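Local coordinates for YqgE/AlgH family protein (Corynebacterium diphtheriae NCTC 13129, PDB 2GS5), which is of unknown function but belongs to the YqgE/AlgH (UPF0301) family of conserved bacterial proteins, at residues A100-R108 / N117-L128; Y78-V89 / R133-W141. All coordinates share one frame; numbering follows the deposited sequence.

In the fold
Both contacts reach the same mixed beta sheet, and their centres lie about 20 Å apart. Contact 2 joins 78-89 to 133-141 and has its centre about 10 Å from the centre of the chain. Contact 1 joins 100-108 to 117-128 and sits farther out, about 18 Å from it. Along the chain both segments of contact 1 fall between those of contact 2. Strand 87-94 leads on to strand 106-110, and helix 122-125 leads into strand 129-141. Leu118 CD1 packs on Val88 O and Leu134 CD2, so the two contacts touch directly. All four segments belong to the AlgH-like region; contact 1 joins the flanks of hairpin 106-110/113-116, between paired strands 87-94 and 129-141.

Contact 1 (A100-R108 / N117-L128); sequences AARVDNLTR and NLGADPEEIKPL
Asn105 and Asn117 meet through one direct backbone hydrogen bond, flanked by two water bridges. Asn117 N donates to Asn105 O at 2.9 Å, almost straight at 175°. One water gives a hydrogen to Asp104 O and accepts from Asn117 ND2. The other accepts from Asn105 N and donates to Glu124 OE1, 2.7 Å away. The Glu124 carboxylate therefore reaches the backbone of the Val103-Leu106 type I turn through water. Glu124 chi1 (-175°) carries CG away from the backbone N, and a bend at chi2 sets OE1 beside Val103 CG1. Strands 106-110 and 113-116 form an antiparallel hairpin. The turn at its entry meets the Asn117-Ala120 turn at its exit, and helix 122-125 follows. Asn117 OD1 accepts from Gly119 N at 2.9 Å in an Asx turn, which holds the amide. The remaining contacts are apolar. Asn105 CB lies against Ala120 CB (3.7 Å) and Ile125 CD1 (4.1 Å). Leu106 CD2 and Ile125 CD1 lie 4.0 Å apart as their side chains run past each other in opposite directions. Val116 touches both. Val103 CG1 and Leu128 CD1 meet tip to tip at 3.9 Å. Asp121 OD1 caps the helix by accepting from Glu123 N.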
loop_
_atom_site.group_PDB
_atom_site.type_symbol
_atom_site.label_atom_id
_atom_site.label_comp_id
_atom_site.label_asym_id
_atom_site.label_seq_id
_atom_site.Cartn_x
_atom_site.Cartn_y
_atom_site.Cartn_z
ATOM N N ALA A 100 -9.199 -3.111 15.694
ATOM C CA ALA A 100 -7.841 -3.625 15.705
ATOM C C ALA A 100 -7.090 -3.311 16.996
ATOM O O ALA A 100 -6.143 -4.016 17.340
ATOM C CB ALA A 100 -7.066 -3.093 14.504
ATOM N N ALA A 101 -7.519 -2.275 17.711
ATOM C CA ALA A 101 -6.915 -1.928 19.004
ATOM C C ALA A 101 -7.094 -3.029 20.053
ATOM O O ALA A 101 -6.351 -3.075 21.041
ATOM C CB ALA A 101 -7.496 -0.610 19.522
ATOM N N ARG A 102 -8.085 -3.899 19.848
ATOM C CA ARG A 102 -8.401 -4.982 20.775
ATOM C C ARG A 102 -8.043 -6.367 20.223
ATOM O O ARG A 102 -8.448 -7.394 20.788
ATOM C CB ARG A 102 -9.883 -4.929 21.135
ATOM C CG ARG A 102 -10.280 -3.681 21.895
ATOM C CD ARG A 102 -11.705 -3.788 22.390
ATOM N NE ARG A 102 -12.094 -2.665 23.241
ATOM C CZ ARG A 102 -11.978 -2.633 24.567
ATOM N NH1 ARG A 102 -11.453 -3.655 25.239
ATOM N NH2 ARG A 102 -12.382 -1.552 25.227
ATOM N N VAL A 103 -7.285 -6.397 19.129
ATOM C CA VAL A 103 -6.805 -7.648 18.550
ATOM C C VAL A 103 -5.286 -7.555 18.451
ATOM O O VAL A 103 -4.765 -6.781 17.653
ATOM C CB VAL A 103 -7.409 -7.893 17.149
ATOM C CG1 VAL A 103 -6.958 -9.248 16.598
ATOM C CG2 VAL A 103 -8.930 -7.827 17.219
ATOM N N ASP A 104 -4.588 -8.328 19.281
ATOM C CA ASP A 104 -3.135 -8.229 19.379
ATOM C C ASP A 104 -2.434 -8.481 18.052
ATOM O O ASP A 104 -1.436 -7.838 17.750
ATOM C CB ASP A 104 -2.603 -9.191 20.437
ATOM C CG ASP A 104 -2.905 -8.729 21.854
ATOM O OD1 ASP A 104 -3.287 -7.553 22.045
ATOM O OD2 ASP A 104 -2.744 -9.541 22.787
ATOM N N ASN A 105 -2.963 -9.403 17.252
ATOM C CA ASN A 105 -2.336 -9.735 15.962
ATOM C C ASN A 105 -2.720 -8.837 14.782
ATOM O O ASN A 105 -2.329 -9.112 13.645
ATOM C CB ASN A 105 -2.590 -11.204 15.614
ATOM C CG ASN A 105 -1.782 -12.151 16.483
ATOM O OD1 ASN A 105 -2.299 -13.145 16.975
ATOM N ND2 ASN A 105 -0.509 -11.838 16.669
ATOM N N LEU A 106 -3.475 -7.768 15.042
ATOM C CA LEU A 106 -3.745 -6.751 14.037
ATOM C C LEU A 106 -3.225 -5.399 14.505
ATOM O O LEU A 106 -3.363 -5.051 15.685
ATOM C CB LEU A 106 -5.243 -6.641 13.756
ATOM C CG LEU A 106 -5.932 -7.911 13.259
ATOM C CD1 LEU A 106 -7.425 -7.650 13.061
ATOM C CD2 LEU A 106 -5.292 -8.431 11.972
ATOM N N THR A 107 -2.599 -4.666 13.591
ATOM C CA THR A 107 -2.107 -3.322 13.859
ATOM C C THR A 107 -2.814 -2.359 12.923
ATOM O O THR A 107 -2.683 -2.472 11.702
ATOM C CB THR A 107 -0.589 -3.233 13.617
ATOM O OG1 THR A 107 0.088 -4.096 14.533
ATOM C CG2 THR A 107 -0.092 -1.796 13.791
ATOM N N ARG A 108 -3.584 -1.437 13.496
ATOM C CA ARG A 108 -4.299 -0.432 12.727
ATOM C C ARG A 108 -3.314 0.467 11.990
ATOM O O ARG A 108 -2.357 0.952 12.582
ATOM C CB ARG A 108 -5.170 0.423 13.658
ATOM C CG ARG A 108 -5.889 1.589 12.997
ATOM C CD ARG A 108 -6.630 2.440 14.032
ATOM N NE ARG A 108 -6.787 3.829 13.601
ATOM C CZ ARG A 108 -5.802 4.732 13.566
ATOM N NH1 ARG A 108 -6.055 5.971 13.157
ATOM N NH2 ARG A 108 -4.561 4.412 13.929
ATOM N N ASN A 117 -0.313 -9.774 11.720
ATOM C CA ASN A 117 0.820 -10.522 12.209
ATOM C C ASN A 117 0.765 -11.933 11.655
ATOM O O ASN A 117 -0.134 -12.700 11.999
ATOM C CB ASN A 117 0.819 -10.548 13.738
ATOM C CG ASN A 117 2.106 -11.070 14.308
ATOM O OD1 ASN A 117 2.640 -12.091 13.861
ATOM N ND2 ASN A 117 2.620 -10.373 15.320
ATOM N N LEU A 118 1.719 -12.280 10.786
ATOM C CA LEU A 118 1.675 -13.576 10.092
ATOM C C LEU A 118 2.073 -14.752 10.983
ATOM O O LEU A 118 2.040 -15.899 10.550
ATOM C CB LEU A 118 2.514 -13.541 8.810
ATOM C CG LEU A 118 2.009 -12.562 7.747
ATOM C CD1 LEU A 118 2.914 -12.551 6.508
ATOM C CD2 LEU A 118 0.559 -12.837 7.362
ATOM N N GLY A 119 2.451 -14.461 12.228
ATOM C CA GLY A 119 2.602 -15.486 13.252
ATOM C C GLY A 119 1.291 -15.896 13.906
ATOM O O GLY A 119 1.256 -16.863 14.677
ATOM N N ALA A 120 0.218 -15.156 13.621
ATOM C CA ALA A 120 -1.107 -15.499 14.117
ATOM C C ALA A 120 -1.592 -16.811 13.505
ATOM O O ALA A 120 -1.072 -17.278 12.484
ATOM C CB ALA A 120 -2.108 -14.371 13.816
ATOM N N ASP A 121 -2.594 -17.401 14.142
ATOM C CA ASP A 121 -3.306 -18.537 13.586
ATOM C C ASP A 121 -4.220 -18.008 12.487
ATOM O O ASP A 121 -5.094 -17.183 12.767
ATOM C CB ASP A 121 -4.127 -19.201 14.698
ATOM C CG ASP A 121 -4.828 -20.471 14.250
ATOM O OD1 ASP A 121 -4.952 -20.743 13.039
ATOM O OD2 ASP A 121 -5.274 -21.213 15.150
ATOM N N PRO A 122 -4.028 -18.462 11.231
ATOM C CA PRO A 122 -4.912 -17.997 10.157
ATOM C C PRO A 122 -6.403 -18.197 10.438
ATOM O O PRO A 122 -7.221 -17.428 9.933
ATOM C CB PRO A 122 -4.491 -18.845 8.950
ATOM C CG PRO A 122 -3.109 -19.287 9.246
ATOM C CD PRO A 122 -2.998 -19.392 10.733
ATOM N N GLU A 123 -6.745 -19.223 11.218
ATOM C CA GLU A 123 -8.139 -19.458 11.606
ATOM C C GLU A 123 -8.671 -18.404 12.584
ATOM O O GLU A 123 -9.877 -18.144 12.599
ATOM C CB GLU A 123 -8.307 -20.874 12.162
ATOM C CG GLU A 123 -8.070 -21.947 11.098
ATOM C CD GLU A 123 -8.439 -23.349 11.564
ATOM O OE1 GLU A 123 -9.642 -23.702 11.540
ATOM O OE2 GLU A 123 -7.522 -24.108 11.948
ATOM N N GLU A 124 -7.790 -17.805 13.386
ATOM C CA GLU A 124 -8.146 -16.650 14.234
ATOM C C GLU A 124 -8.477 -15.452 13.363
ATOM O O GLU A 124 -9.471 -14.751 13.576
ATOM C CB GLU A 124 -6.977 -16.243 15.162
ATOM C CG GLU A 124 -7.324 -15.104 16.161
ATOM C CD GLU A 124 -6.180 -14.124 16.484
ATOM O OE1 GLU A 124 -6.486 -13.063 17.074
ATOM O OE2 GLU A 124 -4.990 -14.374 16.174
ATOM N N ILE A 125 -7.611 -15.208 12.388
ATOM C CA ILE A 125 -7.645 -13.981 11.616
ATOM C C ILE A 125 -8.745 -13.997 10.553
ATOM O O ILE A 125 -9.351 -12.962 10.288
ATOM C CB ILE A 125 -6.258 -13.714 10.989
ATOM C CG1 ILE A 125 -5.227 -13.443 12.095
ATOM C CG2 ILE A 125 -6.313 -12.537 10.014
ATOM C CD1 ILE A 125 -5.598 -12.299 13.056
ATOM N N LYS A 126 -9.023 -15.170 9.978
ATOM C CA LYS A 126 -9.992 -15.295 8.875
ATOM C C LYS A 126 -11.315 -14.537 9.105
ATOM O O LYS A 126 -11.689 -13.724 8.269
ATOM C CB LYS A 126 -10.238 -16.772 8.519
ATOM C CG LYS A 126 -11.306 -17.018 7.436
ATOM C CD LYS A 126 -10.762 -16.920 6.035
ATOM C CE LYS A 126 -11.802 -17.312 4.992
ATOM N NZ LYS A 126 -13.023 -16.436 4.967
ATOM N N PRO A 127 -12.014 -14.785 10.237
ATOM C CA PRO A 127 -13.279 -14.063 10.481
ATOM C C PRO A 127 -13.138 -12.561 10.715
ATOM O O PRO A 127 -14.128 -11.826 10.636
ATOM C CB PRO A 127 -13.831 -14.733 11.748
ATOM C CG PRO A 127 -12.698 -15.377 12.395
ATOM C CD PRO A 127 -11.737 -15.764 11.306
ATOM N N LEU A 128 -11.916 -12.112 10.999
ATOM C CA LEU A 128 -11.662 -10.726 11.393
ATOM C C LEU A 128 -11.260 -9.827 10.235
ATOM O O LEU A 128 -11.135 -8.613 10.426
ATOM C CB LEU A 128 -10.571 -10.665 12.458
ATOM C CG LEU A 128 -10.770 -11.565 13.674
ATOM C CD1 LEU A 128 -9.628 -11.389 14.693
ATOM C CD2 LEU A 128 -12.118 -11.326 14.357
HETATM O O HOH W 1 0.751 -7.993 16.010
HETATM O O HOH W 2 -4.824 -11.345 18.355
#

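Contact 2 (Y78-V89 / R133-W141)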
loop_
_atom_site.group_PDB
_atom_site.type_symbol
_atom_site.label_atom_id
_atom_site.label_comp_id
_atom_site.label_asym_id
_atom_site.label_seq_id
_atom_site.Cartn_x
_atom_site.Cartn_y
_atom_site.Cartn_z
ATOM N N TYR A 78 2.647 -9.990 -3.823
ATOM C CA TYR A 78 2.887 -8.726 -4.502
ATOM C C TYR A 78 4.296 -8.268 -4.127
ATOM O O TYR A 78 4.794 -8.609 -3.052
ATOM C CB TYR A 78 1.815 -7.700 -4.100
ATOM C CG TYR A 78 0.540 -7.852 -4.930
ATOM C CD1 TYR A 78 -0.152 -9.055 -4.957
ATOM C CD2 TYR A 78 0.040 -6.795 -5.687
ATOM C CE1 TYR A 78 -1.290 -9.213 -5.716
ATOM C CE2 TYR A 78 -1.108 -6.945 -6.462
ATOM C CZ TYR A 78 -1.775 -8.152 -6.460
ATOM O OH TYR A 78 -2.926 -8.309 -7.231
ATOM N N ILE A 79 4.941 -7.524 -5.018
ATOM C CA ILE A 79 6.295 -7.031 -4.767
ATOM C C ILE A 79 6.152 -5.718 -4.017
ATOM O O ILE A 79 5.742 -4.706 -4.587
ATOM C CB ILE A 79 7.069 -6.828 -6.065
ATOM C CG1 ILE A 79 7.126 -8.142 -6.840
ATOM C CG2 ILE A 79 8.499 -6.318 -5.761
ATOM C CD1 ILE A 79 7.925 -9.207 -6.139
ATOM N N GLY A 80 6.439 -5.746 -2.726
ATOM C CA GLY A 80 6.269 -4.568 -1.889
ATOM C C GLY A 80 7.320 -3.496 -2.066
ATOM O O GLY A 80 7.064 -2.318 -1.825
ATOM N N GLY A 81 8.509 -3.893 -2.505
ATOM C CA GLY A 81 9.603 -2.956 -2.652
ATOM C C GLY A 81 10.924 -3.672 -2.813
ATOM O O GLY A 81 10.990 -4.907 -2.797
ATOM N N PRO A 82 11.996 -2.895 -2.960
ATOM C CA PRO A 82 13.298 -3.459 -3.302
ATOM C C PRO A 82 14.104 -4.033 -2.133
ATOM O O PRO A 82 15.082 -4.737 -2.364
ATOM C CB PRO A 82 14.020 -2.265 -3.912
ATOM C CG PRO A 82 13.478 -1.110 -3.166
ATOM C CD PRO A 82 12.031 -1.422 -2.908
ATOM N N LEU A 83 13.711 -3.728 -0.899
ATOM C CA LEU A 83 14.441 -4.169 0.284
ATOM C C LEU A 83 13.836 -5.427 0.872
ATOM O O LEU A 83 12.623 -5.536 0.977
ATOM C CB LEU A 83 14.425 -3.086 1.359
ATOM C CG LEU A 83 15.211 -1.819 1.022
ATOM C CD1 LEU A 83 14.663 -0.633 1.801
ATOM C CD2 LEU A 83 16.678 -2.036 1.348
ATOM N N ASN A 84 14.682 -6.350 1.301
ATOM C CA ASN A 84 14.233 -7.510 2.055
ATOM C C ASN A 84 13.121 -8.278 1.348
ATOM O O ASN A 84 12.059 -8.530 1.922
ATOM C CB ASN A 84 13.806 -7.090 3.468
ATOM C CG ASN A 84 14.946 -6.499 4.252
ATOM O OD1 ASN A 84 15.841 -7.223 4.691
ATOM N ND2 ASN A 84 14.940 -5.179 4.418
ATOM N N GLN A 85 13.390 -8.676 0.106
ATOM C CA GLN A 85 12.375 -9.349 -0.708
ATOM C C GLN A 85 12.043 -10.783 -0.276
ATOM O O GLN A 85 11.067 -11.354 -0.758
ATOM C CB GLN A 85 12.747 -9.285 -2.188
ATOM C CG GLN A 85 12.726 -7.860 -2.747
ATOM C CD GLN A 85 12.732 -7.826 -4.262
ATOM O OE1 GLN A 85 13.323 -8.701 -4.909
ATOM N NE2 GLN A 85 12.076 -6.817 -4.842
ATOM N N GLN A 86 12.801 -11.346 0.663
ATOM C CA GLN A 86 12.441 -12.648 1.228
ATOM C C GLN A 86 11.596 -12.519 2.496
ATOM O O GLN A 86 11.246 -13.520 3.120
ATOM C CB GLN A 86 13.694 -13.485 1.471
ATOM C CG GLN A 86 14.476 -13.786 0.190
ATOM C CD GLN A 86 13.621 -14.451 -0.882
ATOM O OE1 GLN A 86 13.116 -15.563 -0.690
ATOM N NE2 GLN A 86 13.451 -13.770 -2.016
ATOM N N SER A 87 11.255 -11.287 2.867
ATOM C CA SER A 87 10.394 -11.032 4.008
ATOM C C SER A 87 9.012 -10.617 3.523
ATOM O O SER A 87 8.878 -9.879 2.546
ATOM C CB SER A 87 11.017 -9.977 4.905
ATOM O OG SER A 87 12.254 -10.456 5.418
ATOM N N VAL A 88 7.983 -11.125 4.191
ATOM C CA VAL A 88 6.597 -10.931 3.765
ATOM C C VAL A 88 5.799 -10.173 4.830
ATOM O O VAL A 88 5.921 -10.502 6.022
ATOM C CB VAL A 88 5.944 -12.292 3.475
ATOM C CG1 VAL A 88 4.477 -12.125 3.068
ATOM C CG2 VAL A 88 6.717 -13.015 2.386
ATOM N N VAL A 89 5.026 -9.185 4.378
ATOM C CA VAL A 89 4.104 -8.354 5.167
ATOM C C VAL A 89 2.683 -8.729 4.745
ATOM O O VAL A 89 2.427 -8.907 3.563
ATOM C CB VAL A 89 4.294 -6.815 4.828
ATOM C CG1 VAL A 89 3.171 -5.944 5.437
ATOM C CG2 VAL A 89 5.639 -6.329 5.272
ATOM N N ARG A 133 -3.780 -9.119 1.576
ATOM C CA ARG A 133 -2.798 -9.274 0.511
ATOM C C ARG A 133 -1.418 -9.365 1.138
ATOM O O ARG A 133 -1.158 -8.727 2.162
ATOM C CB ARG A 133 -2.877 -8.079 -0.443
ATOM C CG ARG A 133 -1.977 -8.177 -1.673
ATOM C CD ARG A 133 -2.598 -7.492 -2.875
ATOM N NE ARG A 133 -3.719 -8.273 -3.391
ATOM C CZ ARG A 133 -4.595 -7.839 -4.292
ATOM N NH1 ARG A 133 -4.505 -6.612 -4.777
ATOM N NH2 ARG A 133 -5.580 -8.648 -4.687
ATOM N N LEU A 134 -0.557 -10.169 0.527
ATOM C CA LEU A 134 0.797 -10.409 1.037
ATOM C C LEU A 134 1.827 -9.756 0.133
ATOM O O LEU A 134 1.744 -9.849 -1.088
ATOM C CB LEU A 134 1.071 -11.908 1.141
ATOM C CG LEU A 134 0.216 -12.627 2.184
ATOM C CD1 LEU A 134 0.380 -14.127 2.088
ATOM C CD2 LEU A 134 0.575 -12.166 3.588
ATOM N N PHE A 135 2.811 -9.115 0.755
ATOM C CA PHE A 135 3.826 -8.351 0.041
ATOM C C PHE A 135 5.218 -8.814 0.391
ATOM O O PHE A 135 5.571 -8.888 1.562
ATOM C CB PHE A 135 3.696 -6.868 0.370
ATOM C CG PHE A 135 2.345 -6.320 0.054
ATOM C CD1 PHE A 135 2.081 -5.728 -1.174
ATOM C CD2 PHE A 135 1.303 -6.453 0.972
ATOM C CE1 PHE A 135 0.819 -5.263 -1.488
ATOM C CE2 PHE A 135 0.043 -5.971 0.670
ATOM C CZ PHE A 135 -0.204 -5.382 -0.556
ATOM N N ALA A 136 6.004 -9.116 -0.639
ATOM C CA ALA A 136 7.400 -9.508 -0.488
ATOM C C ALA A 136 8.259 -8.274 -0.690
ATOM O O ALA A 136 8.184 -7.629 -1.736
ATOM C CB ALA A 136 7.760 -10.590 -1.518
ATOM N N GLY A 137 9.051 -7.928 0.316
ATOM C CA GLY A 137 9.914 -6.761 0.248
ATOM C C GLY A 137 9.180 -5.499 0.634
ATOM O O GLY A 137 7.953 -5.488 0.765
ATOM N N HIS A 138 9.932 -4.425 0.823
ATOM C CA HIS A 138 9.351 -3.145 1.179
ATOM C C HIS A 138 10.237 -2.002 0.716
ATOM O O HIS A 138 11.338 -2.219 0.207
ATOM C CB HIS A 138 9.143 -3.062 2.692
ATOM C CG HIS A 138 10.414 -3.087 3.468
ATOM N ND1 HIS A 138 11.107 -1.951 3.814
ATOM C CD2 HIS A 138 11.141 -4.127 3.937
ATOM C CE1 HIS A 138 12.193 -2.290 4.485
ATOM N NE2 HIS A 138 12.239 -3.604 4.573
ATOM N N ALA A 139 9.699 -0.795 0.871
ATOM C CA ALA A 139 10.392 0.457 0.583
ATOM C C ALA A 139 10.645 1.171 1.913
ATOM O O ALA A 139 9.852 1.062 2.839
ATOM C CB ALA A 139 9.550 1.318 -0.335
ATOM N N GLU A 140 11.777 1.861 2.005
ATOM C CA GLU A 140 12.152 2.586 3.223
ATOM C C GLU A 140 12.603 3.989 2.860
ATOM O O GLU A 140 13.284 4.182 1.848
ATOM C CB GLU A 140 13.289 1.864 3.979
ATOM C CG GLU A 140 13.665 2.512 5.326
ATOM C CD GLU A 140 14.827 1.834 6.064
ATOM O OE1 GLU A 140 15.326 0.795 5.601
ATOM O OE2 GLU A 140 15.265 2.376 7.109
ATOM N N TRP A 141 12.221 4.957 3.692
ATOM C CA TRP A 141 12.727 6.331 3.620
ATOM C C TRP A 141 13.461 6.660 4.901
ATOM O O TRP A 141 12.922 6.487 6.000
ATOM C CB TRP A 141 11.599 7.349 3.423
ATOM C CG TRP A 141 11.034 7.325 2.058
ATOM C CD1 TRP A 141 11.328 8.176 1.036
ATOM C CD2 TRP A 141 10.112 6.366 1.530
ATOM N NE1 TRP A 141 10.640 7.811 -0.096
ATOM C CE2 TRP A 141 9.890 6.701 0.176
ATOM C CE3 TRP A 141 9.448 5.260 2.065
ATOM C CZ2 TRP A 141 9.024 5.977 -0.642
ATOM C CZ3 TRP A 141 8.597 4.532 1.244
ATOM C CH2 TRP A 141 8.391 4.896 -0.092
#
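Tyr78 CB packs against Phe135 CD1 at 3.5 Å, and Val89 CB lies on the other side of Phe135, 4.5 Å from Phe135 CB. These three side chains share one face of the sheet. Val50 and Leu52 add to the cover of Phe135. On the opposite face Val88 CG1 touches Leu134 CB at 3.9 Å.

Arg133 lies flat over the Tyr78 ring. Its CD sits over the ring centre, 3.5 Å from the centroid, and the guanidinium continues over the hydroxyl with the planes only 4° apart. Bends at chi2 and chi3 of Arg133 lay the guanidinium along the ring. Arg133 NH2 donates to Ala167 O, which helps fix this pose.

The backbone of 133-136 is gripped from both sides. Tyr78 N donates to Leu134 O, and Ala136 N to Tyr78 O at 2.7 Å. Phe135 and Val89 exchange a pair of bonds across the antiparallel side. Beyond Ala136 the chain turns a corner at Gly137, whose N donates to Ser87 O.

Farther out, Leu83 and His138 form an antiparallel hydrogen-bonded pair. Leu83 CB lies over one face of the imidazole, toward its rim, 4.0 Å from the centroid. The Asn84 amide runs alongside the ring, 9° from parallel. Its ND2 donates to His138 NE2 at 3.1 Å, tilted 30° from the ring plane.

Strand 129-141 is an inner strand of a mixed sheet, paired in parallel with 76-79 and antiparallel with 87-94 and 47-51, in the AlgH-like fold.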